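Side-chain contacts in putative cell filamentation protein (Bartonella quintana, PDB 4N67), which probably acts as a Fic-family adenylyl transferase that attaches AMP to target proteins, and holds ADP in the pocket of its Fic domain: residues Ala19-Lys24 and Pro154-Asn159; Glu35-Glu40 and Cys68-Thr73; Phe85-Glu88 and Thr92-Met95. The protein carries 2 engineered substitutions. All coordinates share one frame; numbering follows the deposited sequence.

Interaction 1 of 3, residues Ala19-Lys24 and Pro154-Asn159; sequences ATLKNK and PFRKGN. With ADP (adenosine-5'-diphosphate), chain B.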
ATOM      1  N   ALA A  19     -17.631 -15.770  -3.857  1.00 27.66           N
ATOM      2  CA  ALA A  19     -16.761 -14.931  -3.036  1.00 27.52           C
ATOM      3  C   ALA A  19     -15.361 -14.850  -3.651  1.00 24.30           C
ATOM      4  O   ALA A  19     -14.421 -14.434  -2.992  1.00 24.55           O
ATOM      5  CB  ALA A  19     -16.665 -15.484  -1.618  1.00 28.91           C
ATOM      6  N   THR A  20     -15.231 -15.268  -4.906  1.00 22.97           N
ATOM      7  CA  THR A  20     -13.951 -15.192  -5.606  1.00 20.59           C
ATOM      8  C   THR A  20     -13.881 -13.940  -6.491  1.00 17.93           C
ATOM      9  O   THR A  20     -14.720 -13.738  -7.362  1.00 17.80           O
ATOM     10  CB  THR A  20     -13.739 -16.430  -6.482  1.00 21.63           C
ATOM     11  OG1 THR A  20     -13.805 -17.611  -5.655  1.00 23.48           O
ATOM     12  CG2 THR A  20     -12.395 -16.407  -7.156  1.00 21.60           C
ATOM     13  N   LEU A  21     -12.879 -13.126  -6.226  1.00 16.22           N
ATOM     14  CA  LEU A  21     -12.611 -11.937  -7.020  1.00 15.46           C
ATOM     15  C   LEU A  21     -12.287 -12.345  -8.444  1.00 14.95           C
ATOM     16  O   LEU A  21     -11.485 -13.264  -8.657  1.00 14.35           O
ATOM     17  CB  LEU A  21     -11.443 -11.148  -6.458  1.00 15.67           C
ATOM     18  CG  LEU A  21     -11.678 -10.464  -5.090  1.00 16.08           C
ATOM     19  CD1 LEU A  21     -10.386  -9.998  -4.435  1.00 16.54           C
ATOM     20  CD2 LEU A  21     -12.625  -9.309  -5.296  1.00 16.50           C
ATOM     21  N   LYS A  22     -12.869 -11.636  -9.399  1.00 13.46           N
ATOM     22  CA  LYS A  22     -12.508 -11.799 -10.794  1.00 13.33           C
ATOM     23  C   LYS A  22     -10.985 -11.644 -10.931  1.00 12.34           C
ATOM     24  O   LYS A  22     -10.388 -10.709 -10.414  1.00 12.02           O
ATOM     25  CB  LYS A  22     -13.206 -10.746 -11.653  1.00 13.72           C
ATOM     26  CG  LYS A  22     -14.711 -10.910 -11.754  1.00 14.86           C
ATOM     27  CD  LYS A  22     -15.386  -9.805 -12.549  1.00 15.18           C
ATOM     28  CE  LYS A  22     -16.903  -9.974 -12.520  1.00 16.26           C
ATOM     29  NZ  LYS A  22     -17.538  -8.866 -13.271  1.00 17.09           N
ATOM     30  N   ASN A  23     -10.373 -12.544 -11.686  1.00 12.17           N
ATOM     31  CA  ASN A  23      -8.922 -12.557 -11.803  1.00 11.78           C
ATOM     32  C   ASN A  23      -8.511 -13.090 -13.160  1.00 11.80           C
ATOM     33  O   ASN A  23      -9.321 -13.669 -13.889  1.00 13.21           O
ATOM     34  CB  ASN A  23      -8.284 -13.384 -10.683  1.00 11.89           C
ATOM     35  CG  ASN A  23      -8.635 -14.859 -10.773  1.00 12.35           C
ATOM     36  OD1 ASN A  23      -7.960 -15.639 -11.453  1.00 12.76           O
ATOM     37  ND2 ASN A  23      -9.750 -15.259 -10.156  1.00 12.85           N
ATOM     38  N   LYS A  24      -7.232 -12.921 -13.476  0.50 11.78           N
ATOM     39  CA  LYS A  24      -6.697 -13.300 -14.779  0.50 12.15           C
ATOM     40  C   LYS A  24      -6.052 -14.681 -14.797  0.50 12.31           C
ATOM     41  O   LYS A  24      -5.604 -15.136 -15.843  0.50 12.76           O
ATOM     42  CB  LYS A  24      -5.697 -12.240 -15.222  0.50 12.38           C
ATOM     43  CG  LYS A  24      -6.396 -10.904 -15.492  0.50 12.71           C
ATOM     44  CD  LYS A  24      -5.463  -9.720 -15.631  0.50 13.17           C
ATOM     45  CE  LYS A  24      -4.421  -9.883 -16.720  0.50 14.16           C
ATOM     46  NZ  LYS A  24      -3.840  -8.559 -17.075  0.50 14.67           N
ATOM     47  N   PRO A 154      -6.171   3.097  -0.990  1.00 11.21           N
ATOM     48  CA  PRO A 154      -6.731   3.509  -2.275  1.00 11.31           C
ATOM     49  C   PRO A 154      -7.277   2.446  -3.188  1.00 11.16           C
ATOM     50  O   PRO A 154      -7.991   2.792  -4.117  1.00 11.44           O
ATOM     51  CB  PRO A 154      -5.564   4.237  -2.965  1.00 11.39           C
ATOM     52  CG  PRO A 154      -4.627   4.559  -1.858  1.00 11.56           C
ATOM     53  CD  PRO A 154      -4.748   3.452  -0.884  1.00 11.22           C
ATOM     54  N   PHE A 155      -6.923   1.184  -2.946  1.00 10.81           N
ATOM     55  CA  PHE A 155      -7.264   0.086  -3.849  1.00 10.89           C
ATOM     56  C   PHE A 155      -8.295  -0.863  -3.255  1.00 11.16           C
ATOM     57  O   PHE A 155      -8.422  -0.997  -2.049  1.00 11.05           O
ATOM     58  CB  PHE A 155      -5.978  -0.650  -4.269  1.00 10.86           C
ATOM     59  CG  PHE A 155      -4.909   0.267  -4.825  1.00 10.62           C
ATOM     60  CD1 PHE A 155      -4.977   0.719  -6.144  1.00 10.89           C
ATOM     61  CD2 PHE A 155      -3.880   0.726  -4.036  1.00 10.55           C
ATOM     62  CE1 PHE A 155      -4.041   1.598  -6.634  1.00 11.09           C
ATOM     63  CE2 PHE A 155      -2.947   1.616  -4.543  1.00 10.49           C
ATOM     64  CZ  PHE A 155      -3.040   2.049  -5.843  1.00 10.66           C
ATOM     65  N   ARG A 156      -8.979  -1.570  -4.127  1.00 11.27           N
ATOM     66  CA  ARG A 156      -9.956  -2.555  -3.648  1.00 11.97           C
ATOM     67  C   ARG A 156      -9.287  -3.665  -2.811  1.00 12.54           C
ATOM     68  O   ARG A 156      -9.888  -4.164  -1.846  1.00 13.17           O
ATOM     69  CB  ARG A 156     -10.729  -3.123  -4.829  1.00 12.37           C
ATOM     70  CG  ARG A 156     -11.629  -4.293  -4.495  1.00 12.93           C
ATOM     71  CD  ARG A 156     -12.759  -3.919  -3.531  1.00 13.68           C
ATOM     72  NE  ARG A 156     -13.577  -5.100  -3.229  1.00 14.35           N
ATOM     73  CZ  ARG A 156     -13.222  -6.097  -2.416  1.00 15.33           C
ATOM     74  NH1 ARG A 156     -12.054  -6.109  -1.807  1.00 15.32           N
ATOM     75  NH2 ARG A 156     -14.042  -7.145  -2.274  1.00 16.53           N
ATOM     76  N   LYS A 157      -8.073  -4.042  -3.196  1.00 12.70           N
ATOM     77  CA  LYS A 157      -7.268  -5.019  -2.489  1.00 13.79           C
ATOM     78  C   LYS A 157      -5.810  -4.792  -2.855  1.00 12.20           C
ATOM     79  O   LYS A 157      -5.533  -4.157  -3.889  1.00 11.89           O
ATOM     80  CB  LYS A 157      -7.680  -6.445  -2.889  1.00 15.71           C
ATOM     81  CG  LYS A 157      -7.137  -7.529  -1.989  1.00 18.49           C
ATOM     82  CD  LYS A 157      -7.636  -8.895  -2.426  1.00 21.85           C
ATOM     83  CE  LYS A 157      -6.900  -9.988  -1.654  1.00 23.74           C
ATOM     84  NZ  LYS A 157      -6.315 -11.020  -2.575  1.00 27.11           N
ATOM     85  N   GLY A 158      -4.901  -5.289  -2.011  1.00 11.95           N
ATOM     86  CA  GLY A 158      -3.468  -5.178  -2.284  1.00 11.84           C
ATOM     87  C   GLY A 158      -2.860  -3.911  -1.727  1.00 11.38           C
ATOM     88  O   GLY A 158      -1.745  -3.542  -2.093  1.00 11.22           O
ATOM     89  N   ASN A 159      -3.546  -3.253  -0.808  1.00 11.22           N
ATOM     90  CA  ASN A 159      -3.020  -2.008  -0.253  1.00 11.18           C
ATOM     91  C   ASN A 159      -1.723  -2.206   0.554  1.00 11.01           C
ATOM     92  O   ASN A 159      -0.774  -1.454   0.390  1.00 11.72           O
ATOM     93  CB  ASN A 159      -4.041  -1.305   0.592  1.00 11.69           C
ATOM     94  CG  ASN A 159      -5.214  -0.828  -0.231  1.00 11.69           C
ATOM     95  OD1 ASN A 159      -5.103   0.197  -0.900  1.00 12.19           O
ATOM     96  ND2 ASN A 159      -6.281  -1.616  -0.272  1.00 12.34           N
TER
HETATM   97  PB  ADP B 301      -5.941  -5.401   1.464  1.00 25.53           P
HETATM   98  O1B ADP B 301      -7.439  -5.589   1.754  1.00 28.42           O
HETATM   99  O2B ADP B 301      -5.690  -4.036   0.924  1.00 22.47           O
HETATM  100  O3B ADP B 301      -5.331  -6.493   0.582  1.00 25.37           O
HETATM  101  PA  ADP B 301      -4.030  -5.512   3.696  1.00 28.49           P
HETATM  102  O1A ADP B 301      -3.801  -6.746   4.584  1.00 32.23           O
HETATM  103  O2A ADP B 301      -3.036  -5.296   2.579  1.00 27.74           O
HETATM  104  O3A ADP B 301      -5.513  -5.610   3.000  1.00 29.46           O
HETATM  105  O5' ADP B 301      -4.154  -4.258   4.661  1.00 27.55           O
HETATM  106  C5' ADP B 301      -3.981  -2.918   4.185  1.00 25.96           C
HETATM  107  C4' ADP B 301      -3.408  -2.085   5.326  1.00 26.56           C
HETATM  108  O4' ADP B 301      -4.430  -1.868   6.320  1.00 27.49           O
HETATM  109  C3' ADP B 301      -2.219  -2.748   6.015  1.00 25.72           C
HETATM  110  O3' ADP B 301      -1.165  -1.789   6.238  1.00 24.64           O
HETATM  111  C2' ADP B 301      -2.803  -3.232   7.328  1.00 26.11           C
HETATM  112  O2' ADP B 301      -1.857  -3.330   8.402  1.00 27.07           O
HETATM  113  C1' ADP B 301      -3.849  -2.190   7.601  1.00 27.55           C
HETATM  114  N9  ADP B 301      -4.931  -2.612   8.513  1.00 27.94           N
HETATM  115  C8  ADP B 301      -5.347  -3.855   8.823  1.00 29.57           C
HETATM  116  N7  ADP B 301      -6.391  -3.751   9.680  1.00 30.36           N
HETATM  117  C5  ADP B 301      -6.647  -2.458   9.916  1.00 30.15           C
HETATM  118  C6  ADP B 301      -7.592  -1.669  10.717  1.00 31.72           C
HETATM  119  N6  ADP B 301      -8.524  -2.346  11.454  1.00 33.77           N
HETATM  120  N1  ADP B 301      -7.540  -0.328  10.690  1.00 30.62           N
HETATM  121  C2  ADP B 301      -6.603   0.302   9.927  1.00 30.37           C
HETATM  122  N3  ADP B 301      -5.701  -0.373   9.180  1.00 27.32           N
HETATM  123  C4  ADP B 301      -5.675  -1.704   9.127  1.00 27.43           C
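L21 reaches across from the 19-24 loop and divides its isobutyl fork between two basic side chains, R156 and K157. One methyl, CD1, lies against the middle of the K157 chain, 3.6 Å from CD. The other, CD2, sits over one face of the R156 guanidinium, displaced toward its rim and 4.0 Å from NH2. Leucine suits the place because each branch finds its own partner. K157 leaves with CG turned opposite its backbone N (chi1 -166°) and runs extended as far as CE, so its methylenes line up for CD1, while CG on the same chain passes 3.3 Å from ADP O3B. R156 instead bends at chi2 (64°), which swings its flat end round to meet CD2. Behind the fork, N23 ND2 donates an almost straight bond (3.0 Å) to L21 O, tying down the loop backbone, and L33 of helix 30-48 packs against L21.

In 154-159 the polar work faces the nucleotide. G158 N donates to ADP O3B, and O2B accepts from both N159 N and N159 ND2 (2.8 Å for the latter). The N159 amide is held in turn by F155, whose N meets OD1 on a lone pair and whose O accepts from ND2. G158 takes a positive phi, easy for glycine. HPFRKGNGR is the Fic signature, with lysine where an acidic residue is common. Across the segments the contact is van der Waals only: methyls meet K157 CD and the guanidinium face, taking up none of the in-plane N-H groups of R156.

Interaction 2 of 3, residues Glu35-Glu40 and Cys68-Thr73; sequences ERCAHE and CLFHKT. Engineered in segment 68-73: K72 (natural residue Asn).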
ATOM      1  N   GLU A  35      -3.568 -17.838  -2.582  1.00 17.97           N
ATOM      2  CA  GLU A  35      -2.220 -18.407  -2.570  1.00 18.44           C
ATOM      3  C   GLU A  35      -1.442 -18.094  -3.849  1.00 16.88           C
ATOM      4  O   GLU A  35      -0.256 -17.764  -3.808  1.00 16.18           O
ATOM      5  CB  GLU A  35      -2.277 -19.910  -2.339  1.00 21.44           C
ATOM      6  CG  GLU A  35      -2.757 -20.293  -0.957  1.00 24.90           C
ATOM      7  CD  GLU A  35      -2.730 -21.792  -0.721  1.00 29.32           C
ATOM      8  OE1 GLU A  35      -1.823 -22.483  -1.243  1.00 34.25           O
ATOM      9  OE2 GLU A  35      -3.607 -22.299   0.018  1.00 35.13           O
ATOM     10  N   ARG A  36      -2.105 -18.210  -4.993  1.00 16.14           N
ATOM     11  CA  ARG A  36      -1.448 -17.887  -6.262  1.00 16.10           C
ATOM     12  C   ARG A  36      -1.027 -16.422  -6.283  1.00 15.77           C
ATOM     13  O   ARG A  36       0.088 -16.076  -6.646  1.00 15.32           O
ATOM     14  CB  ARG A  36      -2.388 -18.194  -7.451  1.00 16.32           C
ATOM     15  CG  ARG A  36      -1.833 -17.770  -8.827  1.00 15.91           C
ATOM     16  CD  ARG A  36      -1.386 -18.978  -9.615  1.00 16.35           C
ATOM     17  NE  ARG A  36      -0.861 -18.555 -10.910  1.00 15.54           N
ATOM     18  CZ  ARG A  36       0.407 -18.269 -11.154  1.00 15.46           C
ATOM     19  NH1 ARG A  36       1.348 -18.424 -10.225  1.00 15.49           N
ATOM     20  NH2 ARG A  36       0.777 -17.905 -12.360  1.00 15.30           N
ATOM     21  N   CYS A  37      -1.931 -15.547  -5.883  1.00 15.56           N
ATOM     22  CA  CYS A  37      -1.661 -14.115  -5.836  1.00 16.20           C
ATOM     23  C   CYS A  37      -0.567 -13.750  -4.839  1.00 15.73           C
ATOM     24  O   CYS A  37       0.287 -12.891  -5.120  1.00 15.93           O
ATOM     25  CB  CYS A  37      -2.992 -13.427  -5.508  1.00 16.96           C
ATOM     26  SG  CYS A  37      -2.889 -11.684  -5.206  1.00 17.03           S
ATOM     27  N   ALA A  38      -0.583 -14.383  -3.678  1.00 15.83           N
ATOM     28  CA  ALA A  38       0.465 -14.137  -2.701  1.00 16.12           C
ATOM     29  C   ALA A  38       1.834 -14.449  -3.309  1.00 16.40           C
ATOM     30  O   ALA A  38       2.804 -13.699  -3.146  1.00 15.66           O
ATOM     31  CB  ALA A  38       0.201 -14.922  -1.439  1.00 17.19           C
ATOM     32  N   HIS A  39       1.927 -15.592  -4.000  1.00 16.70           N
ATOM     33  CA  HIS A  39       3.172 -16.025  -4.611  1.00 17.39           C
ATOM     34  C   HIS A  39       3.620 -15.088  -5.733  1.00 16.47           C
ATOM     35  O   HIS A  39       4.798 -14.675  -5.825  1.00 16.59           O
ATOM     36  CB  HIS A  39       2.960 -17.468  -5.135  1.00 18.14           C
ATOM     37  CG  HIS A  39       4.177 -18.111  -5.718  1.00 19.79           C
ATOM     38  ND1 HIS A  39       4.665 -17.819  -6.974  1.00 20.37           N
ATOM     39  CD2 HIS A  39       4.971 -19.091  -5.232  1.00 21.46           C
ATOM     40  CE1 HIS A  39       5.712 -18.585  -7.231  1.00 21.01           C
ATOM     41  NE2 HIS A  39       5.917 -19.366  -6.191  1.00 22.73           N
ATOM     42  N   GLU A  40       2.671 -14.663  -6.554  1.00 16.23           N
ATOM     43  CA  GLU A  40       2.985 -13.773  -7.645  1.00 16.64           C
ATOM     44  C   GLU A  40       3.359 -12.399  -7.175  1.00 15.03           C
ATOM     45  O   GLU A  40       4.334 -11.859  -7.671  1.00 14.58           O
ATOM     46  CB  GLU A  40       1.852 -13.763  -8.638  1.00 18.15           C
ATOM     47  CG  GLU A  40       1.867 -15.169  -9.216  1.00 21.07           C
ATOM     48  CD  GLU A  40       3.238 -15.546  -9.868  1.00 22.67           C
ATOM     49  OE1 GLU A  40       3.229 -15.222 -11.059  1.00 23.23           O
ATOM     50  OE2 GLU A  40       4.335 -16.088  -9.290  1.00 22.99           O
ATOM     51  N   CYS A  68       2.333  -2.928 -11.038  0.60  9.88           N
ATOM     52  CA  CYS A  68       3.416  -3.903 -11.204  0.60 10.39           C
ATOM     53  C   CYS A  68       3.124  -5.149 -10.380  0.60 10.67           C
ATOM     54  O   CYS A  68       3.263  -6.279 -10.864  0.60 11.10           O
ATOM     55  CB  CYS A  68       4.755  -3.281 -10.825  0.60 10.19           C
ATOM     56  SG  CYS A  68       5.333  -2.010 -11.974  0.60 10.55           S
ATOM     57  N   LEU A  69       2.699  -4.953  -9.143  1.00 10.69           N
ATOM     58  CA  LEU A  69       2.463  -6.109  -8.266  1.00 10.74           C
ATOM     59  C   LEU A  69       1.255  -6.936  -8.692  1.00 10.85           C
ATOM     60  O   LEU A  69       1.280  -8.160  -8.535  1.00 11.54           O
ATOM     61  CB  LEU A  69       2.298  -5.685  -6.782  1.00 11.27           C
ATOM     62  CG  LEU A  69       3.500  -4.988  -6.155  1.00 11.86           C
ATOM     63  CD1 LEU A  69       3.199  -4.602  -4.715  1.00 12.10           C
ATOM     64  CD2 LEU A  69       4.786  -5.801  -6.232  1.00 12.94           C
ATOM     65  N   PHE A  70       0.220  -6.307  -9.244  1.00 10.03           N
ATOM     66  CA  PHE A  70      -1.055  -6.962  -9.419  1.00 10.61           C
ATOM     67  C   PHE A  70      -1.557  -7.121 -10.840  1.00 10.48           C
ATOM     68  O   PHE A  70      -2.590  -7.772 -11.036  1.00 10.77           O
ATOM     69  CB  PHE A  70      -2.144  -6.288  -8.579  1.00 10.83           C
ATOM     70  CG  PHE A  70      -1.976  -6.494  -7.115  1.00 11.17           C
ATOM     71  CD1 PHE A  70      -2.463  -7.638  -6.535  1.00 11.56           C
ATOM     72  CD2 PHE A  70      -1.304  -5.568  -6.322  1.00 11.53           C
ATOM     73  CE1 PHE A  70      -2.301  -7.868  -5.175  1.00 12.04           C
ATOM     74  CE2 PHE A  70      -1.130  -5.811  -4.969  1.00 12.07           C
ATOM     75  CZ  PHE A  70      -1.606  -6.970  -4.408  1.00 12.27           C
ATOM     76  N   HIS A  71      -0.887  -6.579 -11.838  1.00 10.79           N
ATOM     77  CA  HIS A  71      -1.470  -6.611 -13.177  1.00 11.74           C
ATOM     78  C   HIS A  71      -1.651  -7.995 -13.774  1.00 11.87           C
ATOM     79  O   HIS A  71      -2.517  -8.169 -14.614  1.00 12.31           O
ATOM     80  CB  HIS A  71      -0.785  -5.695 -14.171  1.00 12.61           C
ATOM     81  CG  HIS A  71       0.458  -6.240 -14.729  1.00 14.53           C
ATOM     82  ND1 HIS A  71       1.682  -6.187 -14.095  1.00 16.41           N
ATOM     83  CD2 HIS A  71       0.683  -6.819 -15.936  1.00 16.28           C
ATOM     84  CE1 HIS A  71       2.599  -6.736 -14.873  1.00 17.42           C
ATOM     85  NE2 HIS A  71       2.018  -7.115 -15.992  1.00 18.54           N
ATOM     86  N   LYS A  72      -0.859  -8.975 -13.349  1.00 11.70           N
ATOM     87  CA  LYS A  72      -1.079 -10.335 -13.855  1.00 12.59           C
ATOM     88  C   LYS A  72      -2.235 -11.027 -13.134  1.00 12.03           C
ATOM     89  O   LYS A  72      -2.708 -12.062 -13.592  1.00 11.71           O
ATOM     90  CB  LYS A  72       0.197 -11.172 -13.770  1.00 14.59           C
ATOM     91  CG  LYS A  72       1.267 -10.562 -14.661  1.00 16.69           C
ATOM     92  CD  LYS A  72       2.590 -11.277 -14.633  1.00 20.23           C
ATOM     93  CE  LYS A  72       3.706 -10.351 -15.127  1.00 22.23           C
ATOM     94  NZ  LYS A  72       5.067 -10.661 -14.598  1.00 23.60           N
ATOM     95  N   THR A  73      -2.714 -10.441 -12.038  1.00 10.96           N
ATOM     96  CA  THR A  73      -3.807 -11.026 -11.251  1.00 11.01           C
ATOM     97  C   THR A  73      -5.133 -10.331 -11.499  1.00 10.74           C
ATOM     98  O   THR A  73      -6.148 -10.988 -11.699  1.00 11.09           O
ATOM     99  CB  THR A  73      -3.436 -10.959  -9.739  1.00 10.90           C
ATOM    100  OG1 THR A  73      -2.223 -11.720  -9.523  1.00 11.16           O
ATOM    101  CG2 THR A  73      -4.584 -11.429  -8.838  1.00 11.41           C
TER
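T73 N donates to F70 O over 2.9 Å, closing a turn between F70 and T73 and bringing both side chains to the same neighbour, C37 of helix 30-48. The C37 sulfur reaches them because SG stands opposite its backbone N (chi1 173°), extended from the helix. It comes to the edge of the F70 ring near the ring plane, 3.9 Å from CE1 and 5.1 Å from the centroid, 76° off the normal: a Cys sulfur-aromatic contact made at the rim. SG also lies 4.0 Å from T73 CG2.

Threonine suits this place through its two unlike branches. CG2 turns to the sulfur, while OG1 goes to H25 NE2, so the polar branch of this buried side chain is satisfied away from the apolar junction. Cysteine is small enough to let the helix come close, with C37 and T73 CA atoms 6.6 Å apart, and its polarisable sulfur tolerates both a ring edge and a methyl.

Farther along helix 30-48, E40 sets out toward the other segment but makes no close contact with it; its carboxylate is held on its own helix. H39 ND1 donates to OE2 on the anti side at 2.9 Å, with the oxygen in the imidazole plane; OE1 pairs with R43 and, over a long 3.8 Å, with R36 NH1. These basic partners would probably keep E40 ionised. The engineered K72 pairs with E44.

The F70 ring also stacks with H66 and lies about 6 Å from ADP at its nearest atoms. The arrangement is packing of helix 30-48 against the 68-73 segment in the largely helical Fic fold, beside the nucleotide site.

Interaction 3 of 3, residues Phe85-Glu88 and Thr92-Met95; sequences FTFE and TACM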
ATOM      1  N   PHE A  85     -14.372   1.124 -12.880  1.00 17.32           N
ATOM      2  CA  PHE A  85     -13.483   0.298 -13.711  1.00 16.17           C
ATOM      3  C   PHE A  85     -14.346  -0.679 -14.476  1.00 15.97           C
ATOM      4  O   PHE A  85     -15.105  -1.421 -13.874  1.00 15.76           O
ATOM      5  CB  PHE A  85     -12.473  -0.512 -12.891  1.00 15.63           C
ATOM      6  CG  PHE A  85     -11.680  -1.436 -13.755  1.00 15.31           C
ATOM      7  CD1 PHE A  85     -10.649  -0.939 -14.560  1.00 15.55           C
ATOM      8  CD2 PHE A  85     -12.032  -2.779 -13.904  1.00 15.74           C
ATOM      9  CE1 PHE A  85      -9.943  -1.748 -15.422  1.00 15.98           C
ATOM     10  CE2 PHE A  85     -11.328  -3.571 -14.777  1.00 15.76           C
ATOM     11  CZ  PHE A  85     -10.292  -3.067 -15.548  1.00 15.89           C
ATOM     12  N   THR A  86     -14.204  -0.702 -15.795  1.00 15.58           N
ATOM     13  CA  THR A  86     -14.987  -1.624 -16.616  1.00 15.88           C
ATOM     14  C   THR A  86     -14.134  -2.823 -17.002  1.00 15.40           C
ATOM     15  O   THR A  86     -13.113  -2.694 -17.692  1.00 15.56           O
ATOM     16  CB  THR A  86     -15.532  -0.925 -17.845  1.00 16.73           C
ATOM     17  OG1 THR A  86     -16.316   0.207 -17.427  1.00 17.61           O
ATOM     18  CG2 THR A  86     -16.412  -1.860 -18.659  1.00 17.27           C
ATOM     19  N   PHE A  87     -14.592  -3.998 -16.608  1.00 14.87           N
ATOM     20  CA  PHE A  87     -13.914  -5.233 -16.948  1.00 14.92           C
ATOM     21  C   PHE A  87     -14.111  -5.581 -18.432  1.00 16.24           C
ATOM     22  O   PHE A  87     -14.996  -5.088 -19.096  1.00 16.59           O
ATOM     23  CB  PHE A  87     -14.489  -6.381 -16.122  1.00 14.47           C
ATOM     24  CG  PHE A  87     -14.083  -6.395 -14.672  1.00 13.89           C
ATOM     25  CD1 PHE A  87     -14.843  -5.736 -13.711  1.00 13.63           C
ATOM     26  CD2 PHE A  87     -12.968  -7.117 -14.265  1.00 13.34           C
ATOM     27  CE1 PHE A  87     -14.490  -5.773 -12.382  1.00 13.47           C
ATOM     28  CE2 PHE A  87     -12.603  -7.161 -12.920  1.00 13.17           C
ATOM     29  CZ  PHE A  87     -13.378  -6.489 -11.971  1.00 12.89           C
ATOM     30  N   GLU A  88     -13.296  -6.487 -18.932  1.00 17.45           N
ATOM     31  CA  GLU A  88     -13.471  -7.037 -20.262  1.00 19.95           C
ATOM     32  C   GLU A  88     -14.870  -7.642 -20.439  1.00 19.85           C
ATOM     33  O   GLU A  88     -15.432  -7.594 -21.543  1.00 20.17           O
ATOM     34  CB  GLU A  88     -12.399  -8.089 -20.435  1.00 23.12           C
ATOM     35  CG  GLU A  88     -12.156  -8.736 -21.762  1.00 28.24           C
ATOM     36  CD  GLU A  88     -10.974  -9.675 -21.593  1.00 31.41           C
ATOM     37  OE1 GLU A  88     -11.200 -10.893 -21.463  1.00 37.51           O
ATOM     38  OE2 GLU A  88      -9.835  -9.181 -21.479  1.00 35.58           O
ATOM     39  N   THR A  92     -19.031  -2.956 -14.625  1.00 18.40           N
ATOM     40  CA  THR A  92     -18.257  -1.874 -14.027  1.00 18.01           C
ATOM     41  C   THR A  92     -18.291  -1.989 -12.515  1.00 17.90           C
ATOM     42  O   THR A  92     -19.358  -2.256 -11.934  1.00 18.98           O
ATOM     43  CB  THR A  92     -18.774  -0.506 -14.505  1.00 19.31           C
ATOM     44  OG1 THR A  92     -18.679  -0.438 -15.939  1.00 20.03           O
ATOM     45  CG2 THR A  92     -17.980   0.642 -13.914  1.00 19.55           C
ATOM     46  N   ALA A  93     -17.122  -1.850 -11.898  1.00 16.70           N
ATOM     47  CA  ALA A  93     -16.972  -1.999 -10.442  1.00 16.42           C
ATOM     48  C   ALA A  93     -16.267  -0.800  -9.836  1.00 16.43           C
ATOM     49  O   ALA A  93     -15.452  -0.150 -10.484  1.00 16.92           O
ATOM     50  CB  ALA A  93     -16.185  -3.261 -10.122  1.00 16.32           C
ATOM     51  N   CYS A  94     -16.601  -0.530  -8.584  1.00 16.64           N
ATOM     52  CA  CYS A  94     -15.848   0.363  -7.732  1.00 17.45           C
ATOM     53  C   CYS A  94     -16.319   0.141  -6.305  1.00 16.76           C
ATOM     54  O   CYS A  94     -17.295  -0.557  -6.070  1.00 17.17           O
ATOM     55  CB  CYS A  94     -16.015   1.812  -8.145  1.00 18.80           C
ATOM     56  SG  CYS A  94     -17.719   2.401  -8.120  1.00 22.84           S
ATOM     57  N   MET A  95     -15.609   0.742  -5.363  1.00 16.65           N
ATOM     58  CA  MET A  95     -15.959   0.606  -3.957  1.00 16.84           C
ATOM     59  C   MET A  95     -15.467   1.818  -3.192  1.00 16.70           C
ATOM     60  O   MET A  95     -14.456   1.789  -2.523  1.00 15.32           O
ATOM     61  CB  MET A  95     -15.414  -0.688  -3.383  1.00 17.67           C
ATOM     62  CG  MET A  95     -16.006  -0.992  -2.014  1.00 19.54           C
ATOM     63  SD  MET A  95     -15.640  -2.673  -1.551  1.00 21.77           S
ATOM     64  CE  MET A  95     -16.545  -2.813  -0.009  1.00 23.07           C
TER
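F85 and A93 form the hydrogen-bonded pair of this short antiparallel hairpin, using both backbone bonds: F85 N to A93 O and A93 N to F85 O, each 2.9 Å. The second donor is tilted 21° from the carbonyl plane. A weaker CH contact joins them, T92 CA lying 3.2 Å from the same F85 O.

Side-chain hydrogen bonding belongs to the non-hydrogen-bonded pair beside it. T86 and T92, their CA atoms 4.2 Å apart, put their hydroxyls on the same face of the sheet, OG1 to OG1 at 2.9 Å. In both residues OG1 stands opposite the carbonyl carbon (chi1 -57° and -59°), which brings the two oxygens together. Threonine fits twice over: its beta-branch is at ease in a strand, and its hydroxyl can give or accept. T92 CG2 drops instead over the neighbouring backbone, 3.5 Å from F85 O.

A beta hairpin at this point in the chain, ahead of the signature loop, is consistent with the flap of Fic enzymes, the element that in relatives lines up the target segment for modification.

Apolar and aromatic contacts gather on the other side, with F85 and A93. The F87 ring turns back so that its edge, at CE1, meets A93 CB at 3.8 Å; alanine is short enough to leave room for the ring. F85, two residues earlier in the same segment, swings outward and sets its own edge against one face of F87, CE2 3.9 Å above that plane. F87 also takes part in a cation-pi contact with K22, and N12 ND2 donates to T92 O.

Overall arrangement
Interaction 1 joins the other two, with its centre about 10 Å from that of interaction 2 and about 11 Å from that of interaction 3. Toward interaction 2, K24 probably bonds twice, NZ to H71 O and N to T73 O, each at 2.8 Å, while G158 CA packs on F70 CZ. The F70 ring thus backs the loop that holds the ADP phosphate, and the nearest atom of its side chain is about 5 Å from the magnesium ion. Toward interaction 3, R156 NE, 3.6 Å from M95 SD, ties the signature loop to the segment after the hairpin, and K22 with F87 ties the 19-24 loop to the probable flap. Interactions 2 and 3 stay about 8 Å apart at their nearest atoms.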